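Local atomic coordinates of phosphoglycerate kinase (Coxiella burnetii, PDB entry 4NG4), a protein that catalyses reversible phosphate transfer between ATP and (2R)-3-phosphoglycerate, giving (2R)-3-phospho-glyceroyl phosphate and ADP in glycolysis. Residues A[66-71]-A[118-123]; A[298-303]-A[332-337]. All coordinates share one frame; numbering follows the deposited sequence.

In the fold
Both contacts are buried, but they belong to different halves of the kinase, their centres 44 Å apart on opposite sides of the chain's centre. Contact 1 pairs two strands of the parallel sheet in the N-terminal, substrate-binding half; contact 2 joins a segment carrying a short antiparallel strand to the loop and first turn of a helix in the nucleotide-binding half. No secondary-structure element is shared. Their chemistry differs accordingly: residues 66-71 and 118-123 bury 563 Å² and are linked by five hydrogen bonds, one of them weak, whereas 298-303 and 332-337 bury 290 Å² and are joined chiefly by a phenylalanine pair and one hydrogen bond to a carboxylate beside magnesium.

Contact 1: residues A[66-71]-A[118-123]; sequences MILSHL and ILCENV
L68 lies across V123 at about a right angle, with L68 CG 3.5 Å from V123 CG1, and its CD1 methyl swings back to C120, 3.5 Å from C120 CB. It therefore touches the last residue of strand 118-120 and the loop that follows. The backbone pairing is set by I67, whose N meets I118 O at 2.7 Å in a nearly straight bond (174° at the hydrogen) and whose O accepts C120 N at 3.0 Å. Bonding to the residues before and after L119 is the parallel pattern, and the strand segments run at 32° to each other.

Apolar contacts divide between the two faces of the sheet. M66 and I118 run side by side on one, M66 CG being 3.7 Å from I118 CD1; on the other, I67 CG2 meets L119 CD1 at 3.6 Å, and helix 86-94 covers this second face through L92, which touches both residues. The strands belong to the six-stranded parallel sheet of the N-terminal alpha/beta domain, with 26-31 on the far side of 64-69.

Further along, V123 N bonds S69 O at 3.1 Å, while S69 OG is hydrogen-bonded to L33 N. The N122 amide lies alongside the L71 backbone, its CG turned opposite the backbone N (chi1 -165°): ND2 reaches L71 O at 2.8 Å, on a lone pair in the carbonyl plane, and OD1 takes a weak bond from L71 N. Second partners, F83 O for ND2 and R124 N for OD1, further restrict rotation of the amide. Of the residues around it, H70, L71 and R124 are predicted to bind substrate.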
loop_
_atom_site.group_PDB
_atom_site.type_symbol
_atom_site.label_atom_id
_atom_site.label_comp_id
_atom_site.label_asym_id
_atom_site.label_seq_id
_atom_site.Cartn_x
_atom_site.Cartn_y
_atom_site.Cartn_z
ATOM N N MET A 66 -6.636 -12.958 21.763
ATOM C CA MET A 66 -6.929 -13.827 20.628
ATOM C C MET A 66 -6.412 -13.183 19.333
ATOM O O MET A 66 -6.964 -12.184 18.867
ATOM C CB MET A 66 -8.435 -14.056 20.516
ATOM C CG MET A 66 -9.024 -14.912 21.615
ATOM S SD MET A 66 -10.837 -14.835 21.664
ATOM C CE MET A 66 -11.066 -13.311 22.567
ATOM N N ILE A 67 -5.357 -13.757 18.764
ATOM C CA ILE A 67 -4.727 -13.191 17.575
ATOM C C ILE A 67 -5.361 -13.755 16.309
ATOM O O ILE A 67 -5.342 -14.957 16.082
ATOM C CB ILE A 67 -3.219 -13.483 17.527
ATOM C CG1 ILE A 67 -2.526 -13.003 18.812
ATOM C CG2 ILE A 67 -2.608 -12.811 16.298
ATOM C CD1 ILE A 67 -1.107 -13.514 18.960
ATOM N N LEU A 68 -5.881 -12.874 15.468
ATOM C CA LEU A 68 -6.649 -13.272 14.293
ATOM C C LEU A 68 -5.883 -12.913 13.006
ATOM O O LEU A 68 -5.309 -11.833 12.915
ATOM C CB LEU A 68 -8.001 -12.566 14.340
ATOM C CG LEU A 68 -9.219 -13.322 13.835
ATOM C CD1 LEU A 68 -9.460 -14.650 14.592
ATOM C CD2 LEU A 68 -10.410 -12.390 13.938
ATOM N N SER A 69 -5.832 -13.824 12.041
ATOM C CA SER A 69 -5.135 -13.545 10.780
ATOM C C SER A 69 -5.549 -14.435 9.617
ATOM O O SER A 69 -6.164 -15.484 9.794
ATOM C CB SER A 69 -3.616 -13.651 10.932
ATOM O OG SER A 69 -2.973 -13.104 9.791
ATOM N N HIS A 70 -5.209 -13.980 8.414
ATOM C CA HIS A 70 -5.439 -14.767 7.226
ATOM C C HIS A 70 -4.110 -15.388 6.821
ATOM O O HIS A 70 -3.077 -15.051 7.389
ATOM C CB HIS A 70 -6.068 -13.924 6.107
ATOM C CG HIS A 70 -5.172 -12.856 5.570
ATOM N ND1 HIS A 70 -4.924 -11.683 6.246
ATOM C CD2 HIS A 70 -4.466 -12.784 4.414
ATOM C CE1 HIS A 70 -4.107 -10.929 5.530
ATOM N NE2 HIS A 70 -3.807 -11.579 4.419
ATOM N N LEU A 71 -4.151 -16.332 5.879
ATOM C CA LEU A 71 -2.938 -16.924 5.302
ATOM C C LEU A 71 -3.297 -17.527 3.961
ATOM O O LEU A 71 -4.141 -18.405 3.882
ATOM C CB LEU A 71 -2.358 -17.995 6.219
ATOM C CG LEU A 71 -0.926 -18.459 5.945
ATOM C CD1 LEU A 71 -0.528 -19.559 6.931
ATOM C CD2 LEU A 71 -0.776 -18.971 4.547
ATOM N N ILE A 118 -3.344 -16.419 22.306
ATOM C CA ILE A 118 -3.561 -17.563 21.428
ATOM C C ILE A 118 -3.762 -17.067 20.003
ATOM O O ILE A 118 -4.207 -15.940 19.785
ATOM C CB ILE A 118 -4.744 -18.472 21.911
ATOM C CG1 ILE A 118 -6.093 -17.740 21.864
ATOM C CG2 ILE A 118 -4.480 -18.978 23.319
ATOM C CD1 ILE A 118 -6.699 -17.617 20.471
ATOM N N LEU A 119 -3.402 -17.910 19.039
ATOM C CA LEU A 119 -3.558 -17.594 17.615
ATOM C C LEU A 119 -4.628 -18.495 17.013
ATOM O O LEU A 119 -4.449 -19.710 16.925
ATOM C CB LEU A 119 -2.227 -17.772 16.864
ATOM C CG LEU A 119 -2.210 -17.544 15.347
ATOM C CD1 LEU A 119 -2.619 -16.121 14.988
ATOM C CD2 LEU A 119 -0.843 -17.875 14.792
ATOM N N CYS A 120 -5.742 -17.883 16.617
ATOM C CA CYS A 120 -6.819 -18.583 15.936
ATOM C C CYS A 120 -6.334 -19.047 14.563
ATOM O O CYS A 120 -5.536 -18.348 13.899
ATOM C CB CYS A 120 -8.036 -17.663 15.775
ATOM S SG CYS A 120 -8.789 -17.106 17.349
ATOM N N GLU A 121 -6.835 -20.208 14.136
ATOM C CA GLU A 121 -6.460 -20.769 12.852
ATOM C C GLU A 121 -6.998 -19.886 11.706
ATOM O O GLU A 121 -8.068 -19.288 11.833
ATOM C CB GLU A 121 -6.978 -22.200 12.743
ATOM C CG GLU A 121 -6.633 -22.926 11.454
ATOM C CD GLU A 121 -5.162 -22.869 11.093
ATOM O OE1 GLU A 121 -4.662 -21.765 10.766
ATOM O OE2 GLU A 121 -4.510 -23.936 11.096
ATOM N N ASN A 122 -6.218 -19.788 10.623
ATOM C CA ASN A 122 -6.587 -19.077 9.385
ATOM C C ASN A 122 -8.095 -18.772 9.273
ATOM O O ASN A 122 -8.929 -19.671 9.200
ATOM C CB ASN A 122 -6.116 -19.915 8.181
ATOM C CG ASN A 122 -6.099 -19.144 6.886
ATOM O OD1 ASN A 122 -6.632 -18.033 6.782
ATOM N ND2 ASN A 122 -5.485 -19.742 5.876
ATOM N N VAL A 123 -8.435 -17.491 9.275
ATOM C CA VAL A 123 -9.829 -17.056 9.263
ATOM C C VAL A 123 -10.515 -17.338 7.954
ATOM O O VAL A 123 -11.733 -17.344 7.888
ATOM C CB VAL A 123 -9.943 -15.551 9.456
ATOM C CG1 VAL A 123 -9.554 -15.179 10.855
ATOM C CG2 VAL A 123 -9.095 -14.815 8.420
#

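Contact 2: residues A[298-303]-A[332-337]; sequences SIFDVG and EAFSQG
The magnesium site of the nucleotide-binding domain brings D301, where the chain turns a corner after F300, against F334, just before helix 336-347, and G337 in its first turn. D301 OD2 accepts G337 N at 2.8 Å on the syn side of the carboxylate, the donor lying 24° out of its plane. The same oxygen lies near F334 O, an acceptor to which it cannot hydrogen-bond; D301, F334 and T338 form the magnesium site, and the D301 side chain is about 3 Å from the ion. Because G337 N belongs to the first turn of the helix, the helix end may also favour the carboxylate electrostatically.

Before the chain turns its corner at D301, F300 packs on F334. The edge of F300 faces the F334 ring in an edge-to-face pair, centroids 4.7 Å apart and planes inclined at 52°, with F300 CD2 3.4 Å from F334 CZ. F300 CB adds a CH-pi contact, 3.8 Å from the F334 centroid and over its face. F300 and F334 share the same first torsion (chi1 -56° in both), and their side chains lie side by side, pointing the same way. A333 CB covers the opposite face of F334. Here the three-stranded antiparallel sheet meets the loop leading into helix 336-347, and A276 of strand 272-276 touches both phenylalanines.

On the other side of the corner, V302 CG2 packs 3.6 Å from G337 CA, and V302 also meets S307 and Y310 of helix 304-316. The loop segment opens with a type I turn from E332 to S335, where S335 OG bonds E332 O at 2.9 Å. Next to F300, I299 O makes a weak hydrogen bond to the adenine amino group of the bound ADP.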
loop_
_atom_site.group_PDB
_atom_site.type_symbol
_atom_site.label_atom_id
_atom_site.label_comp_id
_atom_site.label_asym_id
_atom_site.label_seq_id
_atom_site.Cartn_x
_atom_site.Cartn_y
_atom_site.Cartn_z
ATOM N N SER A 298 11.097 3.045 -28.577
ATOM C CA SER A 298 10.171 3.114 -27.452
ATOM C C SER A 298 10.853 3.862 -26.322
ATOM O O SER A 298 12.074 3.776 -26.165
ATOM C CB SER A 298 9.792 1.705 -26.971
ATOM O OG SER A 298 9.576 0.805 -28.040
ATOM N N ILE A 299 10.066 4.578 -25.528
ATOM C CA ILE A 299 10.594 5.309 -24.380
ATOM C C ILE A 299 10.685 4.397 -23.160
ATOM O O ILE A 299 9.681 3.863 -22.714
ATOM C CB ILE A 299 9.714 6.511 -24.036
ATOM C CG1 ILE A 299 9.681 7.493 -25.229
ATOM C CG2 ILE A 299 10.233 7.208 -22.777
ATOM C CD1 ILE A 299 8.719 8.669 -25.049
ATOM N N PHE A 300 11.895 4.233 -22.622
ATOM C CA PHE A 300 12.129 3.410 -21.432
ATOM C C PHE A 300 12.577 4.192 -20.187
ATOM O O PHE A 300 12.683 3.633 -19.095
ATOM C CB PHE A 300 13.177 2.351 -21.746
ATOM C CG PHE A 300 12.827 1.467 -22.922
ATOM C CD1 PHE A 300 11.597 0.851 -23.004
ATOM C CD2 PHE A 300 13.742 1.243 -23.929
ATOM C CE1 PHE A 300 11.286 0.027 -24.064
ATOM C CE2 PHE A 300 13.439 0.427 -24.986
ATOM C CZ PHE A 300 12.202 -0.185 -25.053
ATOM N N ASP A 301 12.853 5.477 -20.341
ATOM C CA ASP A 301 13.297 6.288 -19.210
ATOM C C ASP A 301 13.179 7.751 -19.565
ATOM O O ASP A 301 13.087 8.102 -20.734
ATOM C CB ASP A 301 14.762 5.969 -18.830
ATOM C CG ASP A 301 15.050 6.127 -17.325
ATOM O OD1 ASP A 301 14.114 6.413 -16.529
ATOM O OD2 ASP A 301 16.240 5.964 -16.939
ATOM N N VAL A 302 13.167 8.596 -18.542
ATOM C CA VAL A 302 13.295 10.032 -18.726
ATOM C C VAL A 302 14.742 10.361 -19.012
ATOM O O VAL A 302 15.642 9.559 -18.765
ATOM C CB VAL A 302 12.904 10.815 -17.459
ATOM C CG1 VAL A 302 11.442 10.563 -17.087
ATOM C CG2 VAL A 302 13.847 10.449 -16.302
ATOM N N GLY A 303 14.957 11.564 -19.521
ATOM C CA GLY A 303 16.301 12.081 -19.781
ATOM C C GLY A 303 16.792 12.991 -18.668
ATOM O O GLY A 303 16.089 13.196 -17.675
ATOM N N GLU A 332 19.392 -2.039 -16.580
ATOM C CA GLU A 332 20.329 -1.071 -15.987
ATOM C C GLU A 332 20.516 0.207 -16.788
ATOM O O GLU A 332 20.775 1.252 -16.212
ATOM C CB GLU A 332 21.701 -1.722 -15.747
ATOM C CG GLU A 332 21.653 -2.980 -14.853
ATOM C CD GLU A 332 21.395 -4.312 -15.616
ATOM O OE1 GLU A 332 20.997 -4.294 -16.812
ATOM O OE2 GLU A 332 21.600 -5.390 -14.999
ATOM N N ALA A 333 20.419 0.127 -18.110
ATOM C CA ALA A 333 20.519 1.321 -18.948
ATOM C C ALA A 333 19.320 2.263 -18.703
ATOM O O ALA A 333 19.428 3.493 -18.798
ATOM C CB ALA A 333 20.593 0.925 -20.409
ATOM N N PHE A 334 18.185 1.670 -18.353
ATOM C CA PHE A 334 16.941 2.398 -18.293
ATOM C C PHE A 334 16.536 2.743 -16.845
ATOM O O PHE A 334 15.358 3.025 -16.567
ATOM C CB PHE A 334 15.888 1.593 -19.052
ATOM C CG PHE A 334 16.292 1.283 -20.482
ATOM C CD1 PHE A 334 16.735 2.293 -21.332
ATOM C CD2 PHE A 334 16.248 -0.004 -20.974
ATOM C CE1 PHE A 334 17.108 2.026 -22.635
ATOM C CE2 PHE A 334 16.625 -0.273 -22.280
ATOM C CZ PHE A 334 17.057 0.751 -23.110
ATOM N N SER A 335 17.540 2.794 -15.957
ATOM C CA SER A 335 17.331 2.972 -14.523
ATOM C C SER A 335 17.769 4.343 -13.978
ATOM O O SER A 335 17.412 4.711 -12.845
ATOM C CB SER A 335 18.090 1.891 -13.762
ATOM O OG SER A 335 19.472 2.176 -13.754
ATOM N N GLN A 336 18.537 5.094 -14.773
ATOM C CA GLN A 336 19.128 6.347 -14.295
ATOM C C GLN A 336 18.024 7.301 -13.843
ATOM O O GLN A 336 18.160 7.953 -12.811
ATOM C CB GLN A 336 20.072 6.979 -15.352
ATOM C CG GLN A 336 21.214 7.890 -14.771
ATOM C CD GLN A 336 22.559 7.830 -15.570
ATOM O OE1 GLN A 336 22.780 6.926 -16.397
ATOM N NE2 GLN A 336 23.464 8.783 -15.292
ATOM N N GLY A 337 16.924 7.348 -14.581
ATOM C CA GLY A 337 15.796 8.218 -14.214
ATOM C C GLY A 337 15.180 7.953 -12.844
ATOM O O GLY A 337 14.916 8.888 -12.071
#